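Side-chain contacts in putative NADPH:quinone oxidoreductase (Ralstonia eutropha, PDB 3IUP), which probably transfers hydride from NADPH to quinones or related acceptors: residues Leu44-Leu49 against Asn361-Gly366; Ala179-Leu184 against Ala209-Ala214; Tyr342-Ser347 against Leu354-Val359. One frame throughout, in Å; residues are numbered along the deposited sequence.

Contact 1 (Leu44-Leu49 against Asn361-Gly366); sequences LNPSDL and NKRATG. With NDP (NADPH dihydro-nicotinamide-adenine-dinucleotide phosphate), chain C.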
loop_
_atom_site.group_PDB
_atom_site.type_symbol
_atom_site.label_atom_id
_atom_site.label_comp_id
_atom_site.label_asym_id
_atom_site.label_seq_id
_atom_site.Cartn_x
_atom_site.Cartn_y
_atom_site.Cartn_z
ATOM N N LEU A 44 12.766 -26.514 5.657
ATOM C CA LEU A 44 12.968 -25.353 6.496
ATOM C C LEU A 44 12.805 -24.098 5.639
ATOM O O LEU A 44 13.730 -23.654 4.949
ATOM C CB LEU A 44 14.362 -25.385 7.120
ATOM C CG LEU A 44 14.463 -26.246 8.361
ATOM C CD1 LEU A 44 15.900 -26.736 8.555
ATOM C CD2 LEU A 44 13.961 -25.440 9.585
ATOM N N ASN A 45 11.598 -23.585 5.596
ATOM C CA ASN A 45 11.295 -22.418 4.786
ATOM C C ASN A 45 11.428 -21.177 5.709
ATOM O O ASN A 45 11.325 -21.284 6.958
ATOM C CB ASN A 45 9.884 -22.491 4.258
ATOM C CG ASN A 45 9.648 -23.592 3.247
ATOM O OD1 ASN A 45 10.524 -23.930 2.418
ATOM N ND2 ASN A 45 8.400 -24.168 3.287
ATOM N N PRO A 46 11.563 -19.990 5.115
ATOM C CA PRO A 46 11.651 -18.746 5.905
ATOM C C PRO A 46 10.488 -18.537 6.865
ATOM O O PRO A 46 10.729 -18.147 7.991
ATOM C CB PRO A 46 11.704 -17.664 4.816
ATOM C CG PRO A 46 12.465 -18.348 3.697
ATOM C CD PRO A 46 11.771 -19.726 3.676
ATOM N N SER A 47 9.265 -18.895 6.473
ATOM C CA SER A 47 8.116 -18.842 7.388
ATOM C C SER A 47 8.344 -19.716 8.607
ATOM O O SER A 47 8.028 -19.331 9.714
ATOM C CB SER A 47 6.837 -19.280 6.690
ATOM O OG SER A 47 7.131 -20.369 5.798
ATOM N N ASP A 48 8.969 -20.880 8.403
ATOM C CA ASP A 48 9.250 -21.791 9.525
ATOM C C ASP A 48 10.314 -21.243 10.450
ATOM O O ASP A 48 10.211 -21.361 11.649
ATOM C CB ASP A 48 9.684 -23.164 9.010
ATOM C CG ASP A 48 8.626 -23.809 8.081
ATOM O OD1 ASP A 48 7.436 -23.914 8.553
ATOM O OD2 ASP A 48 8.985 -24.161 6.911
ATOM N N LEU A 49 11.350 -20.621 9.869
ATOM C CA LEU A 49 12.463 -20.114 10.641
ATOM C C LEU A 49 11.949 -18.992 11.554
ATOM O O LEU A 49 12.443 -18.819 12.670
ATOM C CB LEU A 49 13.545 -19.594 9.676
ATOM C CG LEU A 49 14.138 -20.642 8.757
ATOM C CD1 LEU A 49 15.159 -19.964 7.806
ATOM C CD2 LEU A 49 14.773 -21.739 9.478
ATOM N N ASN A 361 19.885 -20.709 8.358
ATOM C CA ASN A 361 19.291 -19.455 8.757
ATOM C C ASN A 361 19.732 -18.244 7.889
ATOM O O ASN A 361 19.178 -17.157 8.061
ATOM C CB ASN A 361 19.470 -19.217 10.267
ATOM C CG ASN A 361 18.412 -18.277 10.819
ATOM O OD1 ASN A 361 17.286 -18.233 10.315
ATOM N ND2 ASN A 361 18.779 -17.476 11.792
ATOM N N LYS A 362 20.630 -18.445 6.902
ATOM C CA LYS A 362 21.005 -17.343 5.991
ATOM C C LYS A 362 19.926 -17.089 4.953
ATOM O O LYS A 362 19.911 -16.016 4.343
ATOM C CB LYS A 362 22.287 -17.628 5.236
ATOM C CG LYS A 362 23.527 -17.924 6.064
ATOM C CD LYS A 362 24.683 -18.230 5.101
ATOM N N ARG A 363 19.028 -18.057 4.720
ATOM C CA ARG A 363 18.079 -17.987 3.573
ATOM C C ARG A 363 18.840 -17.590 2.273
ATOM O O ARG A 363 18.381 -16.758 1.467
ATOM C CB ARG A 363 16.892 -17.024 3.846
ATOM C CG ARG A 363 16.237 -17.235 5.240
ATOM C CD ARG A 363 16.794 -16.208 6.231
ATOM N NE ARG A 363 16.423 -16.463 7.623
ATOM C CZ ARG A 363 15.248 -16.131 8.155
ATOM N NH1 ARG A 363 14.306 -15.557 7.401
ATOM N NH2 ARG A 363 14.998 -16.400 9.429
ATOM N N ALA A 364 19.983 -18.233 2.104
ATOM C CA ALA A 364 20.873 -18.015 0.945
ATOM C C ALA A 364 20.404 -18.854 -0.242
ATOM O O ALA A 364 19.869 -19.966 -0.060
ATOM C CB ALA A 364 22.301 -18.393 1.358
ATOM N N THR A 365 20.565 -18.317 -1.463
ATOM C CA THR A 365 20.238 -19.038 -2.699
ATOM C C THR A 365 20.814 -20.433 -2.784
ATOM O O THR A 365 22.019 -20.629 -2.564
ATOM C CB THR A 365 20.781 -18.243 -3.964
ATOM O OG1 THR A 365 20.323 -16.900 -3.883
ATOM C CG2 THR A 365 20.368 -18.909 -5.352
ATOM N N GLY A 366 19.957 -21.414 -3.094
ATOM C CA GLY A 366 20.416 -22.811 -3.233
ATOM C C GLY A 366 20.923 -23.473 -1.957
ATOM O O GLY A 366 21.647 -24.500 -2.012
HETATM P PA NDP C . 14.894 -19.486 -0.598
HETATM O O1A NDP C . 14.897 -20.552 -1.578
HETATM O O2A NDP C . 15.522 -19.715 0.722
HETATM O O5B NDP C . 15.659 -18.229 -1.356
HETATM C C5B NDP C . 15.715 -16.991 -0.638
HETATM C C4B NDP C . 16.257 -15.936 -1.554
HETATM O O4B NDP C . 16.249 -14.754 -0.808
HETATM C C3B NDP C . 17.698 -16.213 -2.012
HETATM O O3B NDP C . 17.917 -16.052 -3.398
HETATM C C2B NDP C . 18.519 -15.135 -1.271
HETATM O O2B NDP C . 19.631 -14.632 -2.010
HETATM C C1B NDP C . 17.467 -14.051 -1.082
HETATM N N9A NDP C . 17.730 -13.175 0.066
HETATM C C8A NDP C . 17.994 -13.606 1.350
HETATM N N7A NDP C . 18.099 -12.532 2.152
HETATM C C5A NDP C . 17.890 -11.393 1.398
HETATM C C6A NDP C . 17.883 -10.011 1.675
HETATM N N6A NDP C . 18.191 -9.494 2.878
HETATM N N1A NDP C . 17.623 -9.124 0.651
HETATM C C2A NDP C . 17.408 -9.549 -0.623
HETATM N N3A NDP C . 17.414 -10.899 -0.890
HETATM C C4A NDP C . 17.650 -11.801 0.092
HETATM O O3 NDP C . 13.433 -18.894 -0.237
HETATM P PN NDP C . 12.055 -19.490 -0.665
HETATM O O1N NDP C . 11.919 -19.702 -2.085
HETATM O O2N NDP C . 11.650 -20.643 0.209
HETATM O O5D NDP C . 11.090 -18.242 -0.255
HETATM C C5D NDP C . 11.113 -17.050 -1.055
HETATM C C4D NDP C . 10.350 -15.940 -0.339
HETATM O O4D NDP C . 8.945 -16.227 -0.507
HETATM C C3D NDP C . 10.622 -15.793 1.172
HETATM O O3D NDP C . 10.639 -14.435 1.563
HETATM C C2D NDP C . 9.398 -16.468 1.770
HETATM O O2D NDP C . 9.075 -16.088 3.100
HETATM C C1D NDP C . 8.342 -15.999 0.766
HETATM N N1N NDP C . 7.064 -16.741 0.859
HETATM C C2N NDP C . 5.995 -16.034 1.301
HETATM C C3N NDP C . 4.765 -16.619 1.446
HETATM C C7N NDP C . 3.553 -15.781 1.809
HETATM O O7N NDP C . 2.375 -16.480 2.056
HETATM N N7N NDP C . 3.561 -14.447 1.930
HETATM C C4N NDP C . 4.519 -17.954 0.860
HETATM C C5N NDP C . 5.766 -18.650 0.374
HETATM C C6N NDP C . 6.996 -18.005 0.386
HETATM P P2B NDP C . 21.122 -14.511 -1.328
HETATM O O1X NDP C . 21.892 -15.775 -1.733
HETATM O O2X NDP C . 21.066 -14.373 0.190
HETATM O O3X NDP C . 21.710 -13.246 -1.972
HETATM O O HOH W 1 11.979 -15.624 8.731
#
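R363 reaches from the loop N361-G366 to the start of helix 46-53, where it meets L49 and P46. The loop follows helix 354-360, and R363 is the first residue to leave helical backbone angles, with positive phi. Its CB points toward the helix. R363 CG lies 3.9 Å from L49 CD1 and also touches the ring of P46 at CG. The chain then bends at chi2 (98°), and this turns the guanidinium across the end of L49. L49 CD1 sits over one face of the flat group, 3.6 Å above the plane and offset toward its rim. L49 CB comes within 3.5 Å of R363 NH2.

The guanidinium also grips its own loop side-on. R363 NE donates to N361 O at 2.9 Å, from above the carbonyl plane. R363 NH2 donates to N361 OD1 at 3.1 Å, with an N-H...O angle of 153°. NE adds a weak bond to the same OD1. Both acceptors lie close to the guanidinium plane. R363 NH1 donates a hydrogen bond to a water at 2.7 Å. The same water donates to P46 O at 2.9 Å. The polar link between the two segments therefore runs through water. No direct hydrogen bond joins them, and L49 meets the guanidinium by van der Waals packing.

NADPH lies along the same region. P46 packs on the ribose next to the nicotinamide. T365 N binds the 2'-phosphate oxygen O1X, and O3B of the adenine ribose donates to T365 OG1. S47 O accepts a bond from R274 of the second subunit.

The chemistry implies that the N361 bonds fix the rotation of the guanidinium. L49 then has a flat, well-oriented surface to pack on. This is consistent with the loop being held against the start of helix 46-53, beside the cofactor.

Contact 2 (Ala179-Leu184 against Ala209-Ala214); sequences AAASNL and ADLLKA. With NDP (NADPH dihydro-nicotinamide-adenine-dinucleotide phosphate), chain C.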
loop_
_atom_site.group_PDB
_atom_site.type_symbol
_atom_site.label_atom_id
_atom_site.label_comp_id
_atom_site.label_asym_id
_atom_site.label_seq_id
_atom_site.Cartn_x
_atom_site.Cartn_y
_atom_site.Cartn_z
ATOM N N ALA A 179 13.918 -11.145 -5.300
ATOM C CA ALA A 179 14.683 -12.277 -4.763
ATOM C C ALA A 179 14.420 -13.509 -5.641
ATOM O O ALA A 179 14.229 -14.613 -5.149
ATOM C CB ALA A 179 14.339 -12.513 -3.285
ATOM N N ALA A 180 14.482 -13.293 -6.957
ATOM C CA ALA A 180 13.925 -14.207 -7.957
ATOM C C ALA A 180 14.718 -15.529 -8.083
ATOM O O ALA A 180 14.225 -16.488 -8.644
ATOM C CB ALA A 180 13.800 -13.564 -9.292
ATOM N N ALA A 181 15.928 -15.571 -7.518
ATOM C CA ALA A 181 16.727 -16.825 -7.519
ATOM C C ALA A 181 16.385 -17.706 -6.335
ATOM O O ALA A 181 16.974 -18.789 -6.156
ATOM C CB ALA A 181 18.233 -16.503 -7.552
ATOM N N SER A 182 15.411 -17.265 -5.541
ATOM C CA SER A 182 14.845 -18.141 -4.508
ATOM C C SER A 182 14.275 -19.405 -5.127
ATOM O O SER A 182 13.973 -19.458 -6.325
ATOM C CB SER A 182 13.742 -17.402 -3.715
ATOM O OG SER A 182 12.628 -17.201 -4.553
ATOM N N ASN A 183 14.126 -20.457 -4.325
ATOM C CA ASN A 183 13.382 -21.600 -4.798
ATOM C C ASN A 183 12.035 -21.224 -5.432
ATOM O O ASN A 183 11.695 -21.676 -6.536
ATOM C CB ASN A 183 13.168 -22.653 -3.696
ATOM C CG ASN A 183 14.382 -23.557 -3.464
ATOM O OD1 ASN A 183 15.497 -23.209 -3.783
ATOM N ND2 ASN A 183 14.141 -24.739 -2.899
ATOM N N LEU A 184 11.268 -20.391 -4.748
ATOM C CA LEU A 184 9.963 -19.984 -5.272
ATOM C C LEU A 184 10.087 -19.231 -6.607
ATOM O O LEU A 184 9.339 -19.466 -7.550
ATOM C CB LEU A 184 9.239 -19.095 -4.223
ATOM C CG LEU A 184 7.774 -18.744 -4.498
ATOM C CD1 LEU A 184 7.135 -18.221 -3.238
ATOM C CD2 LEU A 184 7.668 -17.718 -5.621
ATOM N N ALA A 209 21.459 -13.834 -11.428
ATOM C CA ALA A 209 21.000 -13.570 -12.774
ATOM C C ALA A 209 21.491 -14.641 -13.746
ATOM O O ALA A 209 20.737 -15.119 -14.568
ATOM C CB ALA A 209 21.430 -12.158 -13.230
ATOM N N ASP A 210 22.760 -15.054 -13.615
ATOM C CA ASP A 210 23.287 -16.144 -14.424
ATOM C C ASP A 210 22.423 -17.416 -14.265
ATOM O O ASP A 210 22.105 -18.067 -15.255
ATOM C CB ASP A 210 24.724 -16.474 -13.998
ATOM C CG ASP A 210 25.680 -15.269 -14.127
ATOM O OD1 ASP A 210 25.352 -14.327 -14.884
ATOM O OD2 ASP A 210 26.763 -15.283 -13.464
ATOM N N LEU A 211 22.120 -17.755 -13.009
ATOM C CA LEU A 211 21.294 -18.926 -12.687
ATOM C C LEU A 211 19.963 -18.862 -13.415
ATOM O O LEU A 211 19.571 -19.798 -14.081
ATOM C CB LEU A 211 21.061 -19.034 -11.175
ATOM C CG LEU A 211 20.170 -20.195 -10.729
ATOM C CD1 LEU A 211 20.795 -21.527 -11.192
ATOM C CD2 LEU A 211 19.875 -20.161 -9.182
ATOM N N LEU A 212 19.250 -17.744 -13.278
ATOM C CA LEU A 212 17.940 -17.655 -13.903
ATOM C C LEU A 212 18.005 -17.654 -15.437
ATOM O O LEU A 212 17.165 -18.239 -16.107
ATOM C CB LEU A 212 17.216 -16.407 -13.404
ATOM C CG LEU A 212 16.650 -16.485 -11.985
ATOM C CD1 LEU A 212 16.067 -15.121 -11.571
ATOM C CD2 LEU A 212 15.565 -17.619 -11.858
ATOM N N LYS A 213 18.996 -16.965 -15.997
ATOM C CA LYS A 213 19.155 -16.955 -17.451
ATOM C C LYS A 213 19.414 -18.363 -17.972
ATOM O O LYS A 213 18.926 -18.706 -19.035
ATOM C CB LYS A 213 20.256 -15.979 -17.907
ATOM C CG LYS A 213 19.971 -14.538 -17.654
ATOM C CD LYS A 213 18.722 -14.027 -18.359
ATOM C CE LYS A 213 18.828 -14.072 -19.850
ATOM N NZ LYS A 213 17.715 -13.305 -20.518
ATOM N N ALA A 214 20.164 -19.150 -17.216
ATOM C CA ALA A 214 20.465 -20.547 -17.567
ATOM C C ALA A 214 19.195 -21.394 -17.521
ATOM O O ALA A 214 19.096 -22.380 -18.266
ATOM C CB ALA A 214 21.567 -21.160 -16.625
HETATM P PA NDP C . 14.894 -19.486 -0.598
HETATM O O1A NDP C . 14.897 -20.552 -1.578
HETATM O O2A NDP C . 15.522 -19.715 0.722
HETATM O O5B NDP C . 15.659 -18.229 -1.356
HETATM C C5B NDP C . 15.715 -16.991 -0.638
HETATM C C4B NDP C . 16.257 -15.936 -1.554
HETATM O O4B NDP C . 16.249 -14.754 -0.808
HETATM C C3B NDP C . 17.698 -16.213 -2.012
HETATM O O3B NDP C . 17.917 -16.052 -3.398
HETATM C C2B NDP C . 18.519 -15.135 -1.271
HETATM O O2B NDP C . 19.631 -14.632 -2.010
HETATM C C1B NDP C . 17.467 -14.051 -1.082
HETATM N N9A NDP C . 17.730 -13.175 0.066
HETATM C C8A NDP C . 17.994 -13.606 1.350
HETATM N N7A NDP C . 18.099 -12.532 2.152
HETATM C C5A NDP C . 17.890 -11.393 1.398
HETATM C C6A NDP C . 17.883 -10.011 1.675
HETATM N N6A NDP C . 18.191 -9.494 2.878
HETATM N N1A NDP C . 17.623 -9.124 0.651
HETATM C C2A NDP C . 17.408 -9.549 -0.623
HETATM N N3A NDP C . 17.414 -10.899 -0.890
HETATM C C4A NDP C . 17.650 -11.801 0.092
HETATM O O3 NDP C . 13.433 -18.894 -0.237
HETATM P PN NDP C . 12.055 -19.490 -0.665
HETATM O O1N NDP C . 11.919 -19.702 -2.085
HETATM O O2N NDP C . 11.650 -20.643 0.209
HETATM O O5D NDP C . 11.090 -18.242 -0.255
HETATM C C5D NDP C . 11.113 -17.050 -1.055
HETATM C C4D NDP C . 10.350 -15.940 -0.339
HETATM O O4D NDP C . 8.945 -16.227 -0.507
HETATM C C3D NDP C . 10.622 -15.793 1.172
HETATM O O3D NDP C . 10.639 -14.435 1.563
HETATM C C2D NDP C . 9.398 -16.468 1.770
HETATM O O2D NDP C . 9.075 -16.088 3.100
HETATM C C1D NDP C . 8.342 -15.999 0.766
HETATM N N1N NDP C . 7.064 -16.741 0.859
HETATM C C2N NDP C . 5.995 -16.034 1.301
HETATM C C3N NDP C . 4.765 -16.619 1.446
HETATM C C7N NDP C . 3.553 -15.781 1.809
HETATM O O7N NDP C . 2.375 -16.480 2.056
HETATM N N7N NDP C . 3.561 -14.447 1.930
HETATM C C4N NDP C . 4.519 -17.954 0.860
HETATM C C5N NDP C . 5.766 -18.650 0.374
HETATM C C6N NDP C . 6.996 -18.005 0.386
HETATM P P2B NDP C . 21.122 -14.511 -1.328
HETATM O O1X NDP C . 21.892 -15.775 -1.733
HETATM O O2X NDP C . 21.066 -14.373 0.190
HETATM O O3X NDP C . 21.710 -13.246 -1.972
#
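The flat group that L212 meets here is the peptide between A180 and A181. L212 CD1 lies over one face of it, almost above the carbonyl carbon. L212 CD2 is on the same side, beyond the oxygen. Both L212 CD1 and L212 CD2 are 3.7 Å from A180 O. A180 CB leans to the same side and touches L212 CD1 at 3.6 Å.

The setting is a Rossmann-type dinucleotide-binding domain. A179-S182 form a type I turn between strand 175-177 and helix 183-195. L211 and L212 belong to helix 206-214, which follows strand 199-203 of the parallel sheet. L212 CG stands beside its backbone N (chi1 -75°), with the methyls turned toward the turn. In one of its two conformers, L211 CD2 makes a looser contact with A181 CB, at 4.3 Å. No hydrogen bond joins the segments. N201 and V203 of strand 199-203, together with V220, add to the packing round L212.

The other side of the turn serves NADPH. S182 caps the new helix through OG, which accepts from G185 N. The first helical NH groups then take one phosphate each. N183 N donates to NDP O1A at 2.9 Å, and L184 N donates to NDP O1N at 2.8 Å, with an angle of 167°.

Contact 3 (Tyr342-Ser347 against Leu354-Val359); sequences YSKEIS and LDMIAV
Strand 344-347 and helix 354-360 belong to a beta-alpha-beta crossover, whose second strand, 369-372, pairs in parallel with the first. Helix 348-351 lies on the same connection. K344 and I346 point from the strand toward the helix, and M356 points back at both. M356 is a selenomethionine in this crystal.

M356 bends at chi2 (-80°), which swings SE and CE round to face the strand. M356 CE touches K344 CE at 3.5 Å, and M356 SE lies 3.8 Å from K344 CE. The two side chains cross at about a right angle. K344 is extended to CE, and its last torsion (78°) turns NZ aside. Its CD and CE make the contact. I346 runs alongside M356 in the opposite direction. I346 CG2 meets M356 SE at 4.1 Å, and M356 CE is equally distant from it.

The strand is held to 369-372 by backbone bonds of K344 and I346 with L370. V351 also packs on I346, and E350 touches M356.

No hydrogen bond or salt bridge crosses the contact. The join between these segments is therefore carried by carbon and selenium, with M356 bridging the buried I346 and the carbon chain of exposed K344.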
loop_
_atom_site.group_PDB
_atom_site.type_symbol
_atom_site.label_atom_id
_atom_site.label_comp_id
_atom_site.label_asym_id
_atom_site.label_seq_id
_atom_site.Cartn_x
_atom_site.Cartn_y
_atom_site.Cartn_z
ATOM N N TYR A 342 17.321 -28.815 -2.490
ATOM C CA TYR A 342 17.814 -28.650 -1.122
ATOM C C TYR A 342 19.303 -28.902 -1.118
ATOM O O TYR A 342 19.766 -29.784 -1.834
ATOM C CB TYR A 342 17.147 -29.659 -0.193
ATOM C CG TYR A 342 15.650 -29.679 -0.364
ATOM C CD1 TYR A 342 14.849 -28.671 0.188
ATOM C CD2 TYR A 342 15.042 -30.646 -1.118
ATOM C CE1 TYR A 342 13.466 -28.696 0.030
ATOM C CE2 TYR A 342 13.673 -30.670 -1.301
ATOM C CZ TYR A 342 12.883 -29.691 -0.722
ATOM O OH TYR A 342 11.528 -29.732 -0.938
ATOM N N SER A 343 20.053 -28.172 -0.317
ATOM C CA SER A 343 21.486 -28.392 -0.243
ATOM C C SER A 343 21.854 -29.495 0.736
ATOM O O SER A 343 22.930 -30.029 0.672
ATOM C CB SER A 343 22.217 -27.092 0.086
ATOM O OG SER A 343 21.883 -26.634 1.376
ATOM N N LYS A 344 20.965 -29.847 1.666
ATOM C CA LYS A 344 21.278 -30.877 2.650
ATOM C C LYS A 344 19.975 -31.452 3.226
ATOM O O LYS A 344 18.983 -30.729 3.337
ATOM C CB LYS A 344 22.137 -30.291 3.774
ATOM C CG LYS A 344 22.867 -31.317 4.667
ATOM C CD LYS A 344 23.821 -30.534 5.623
ATOM C CE LYS A 344 24.779 -31.439 6.392
ATOM N NZ LYS A 344 25.935 -31.895 5.521
ATOM N N GLU A 345 19.963 -32.746 3.520
ATOM C CA GLU A 345 18.877 -33.363 4.286
ATOM C C GLU A 345 19.397 -33.699 5.671
ATOM O O GLU A 345 20.432 -34.383 5.802
ATOM C CB GLU A 345 18.369 -34.622 3.612
ATOM C CG GLU A 345 17.272 -35.335 4.407
ATOM C CD GLU A 345 16.674 -36.541 3.700
ATOM O OE1 GLU A 345 16.069 -36.369 2.626
ATOM O OE2 GLU A 345 16.763 -37.662 4.228
ATOM N N ILE A 346 18.706 -33.216 6.707
ATOM C CA ILE A 346 19.187 -33.382 8.073
ATOM C C ILE A 346 18.165 -34.054 8.969
ATOM O O ILE A 346 16.964 -34.007 8.696
ATOM C CB ILE A 346 19.595 -32.021 8.692
ATOM C CG1 ILE A 346 18.407 -31.051 8.745
ATOM C CG2 ILE A 346 20.733 -31.363 7.885
ATOM C CD1 ILE A 346 18.723 -29.725 9.467
ATOM N N SER A 347 18.633 -34.670 10.049
ATOM C CA SER A 347 17.770 -35.221 11.073
ATOM C C SER A 347 17.126 -34.149 11.933
ATOM O O SER A 347 17.558 -32.988 12.015
ATOM C CB SER A 347 18.551 -36.156 12.016
ATOM O OG SER A 347 19.505 -35.415 12.752
ATOM N N LEU A 354 24.078 -25.850 16.176
ATOM C CA LEU A 354 24.332 -24.432 15.875
ATOM C C LEU A 354 25.109 -24.259 14.561
ATOM O O LEU A 354 24.954 -23.259 13.853
ATOM C CB LEU A 354 25.050 -23.765 17.044
ATOM C CG LEU A 354 24.248 -23.671 18.345
ATOM C CD1 LEU A 354 25.134 -23.228 19.533
ATOM C CD2 LEU A 354 23.061 -22.740 18.117
ATOM N N ASP A 355 25.898 -25.271 14.217
ATOM C CA ASP A 355 26.643 -25.304 12.940
ATOM C C ASP A 355 25.704 -25.391 11.753
ATOM O O ASP A 355 25.935 -24.732 10.728
ATOM C CB ASP A 355 27.631 -26.496 12.895
ATOM C CG ASP A 355 28.793 -26.379 13.913
ATOM O OD1 ASP A 355 29.195 -25.259 14.322
ATOM O OD2 ASP A 355 29.317 -27.449 14.308
HETATM N N MSE A 356 24.608 -26.153 11.902
HETATM C CA MSE A 356 23.636 -26.284 10.839
HETATM C C MSE A 356 22.811 -25.012 10.770
HETATM O O MSE A 356 22.542 -24.501 9.683
HETATM C CB MSE A 356 22.731 -27.520 11.054
HETATM C CG MSE A 356 23.460 -28.844 11.238
HETATM SE SE MSE A 356 23.926 -29.418 9.491
HETATM C CE MSE A 356 24.322 -31.291 9.903
ATOM N N ILE A 357 22.413 -24.497 11.938
ATOM C CA ILE A 357 21.654 -23.244 12.045
ATOM C C ILE A 357 22.361 -22.104 11.299
ATOM O O ILE A 357 21.749 -21.356 10.512
ATOM C CB ILE A 357 21.402 -22.874 13.544
ATOM C CG1 ILE A 357 20.424 -23.911 14.177
ATOM C CG2 ILE A 357 20.829 -21.460 13.664
ATOM C CD1 ILE A 357 20.094 -23.683 15.616
ATOM N N ALA A 358 23.653 -21.985 11.556
ATOM C CA ALA A 358 24.465 -20.954 10.889
ATOM C C ALA A 358 24.322 -20.938 9.361
ATOM O O ALA A 358 24.367 -19.874 8.751
ATOM C CB ALA A 358 25.923 -21.100 11.278
ATOM N N VAL A 359 24.122 -22.099 8.730
ATOM C CA VAL A 359 23.886 -22.136 7.283
ATOM C C VAL A 359 22.453 -21.918 6.890
ATOM O O VAL A 359 22.140 -21.015 6.111
ATOM C CB VAL A 359 24.405 -23.464 6.693
ATOM C CG1 VAL A 359 24.188 -23.518 5.168
ATOM C CG2 VAL A 359 25.855 -23.670 7.120
#

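In the fold
Contact 2 is the most buried of the three. It has no hydrogen bond across its segments and packs leucine methyls on alanine and peptide. Contact 1 is partly buried and mixes packing with a water bridge. Contact 3 is partly buried and apolar, with exposed K344 and buried I346. Contacts 1 and 2 both touch NADPH. Contact 1 binds its adenine ribose and 2'-phosphate, whereas contact 2 binds its pyrophosphate. They meet directly where T365 CG2 packs on A181 O. Contacts 1 and 3 are neighbours in sequence, because 354-359 leads through Y360 into 361-366. They also touch through L44 and I346. Contacts 2 and 3 do not touch.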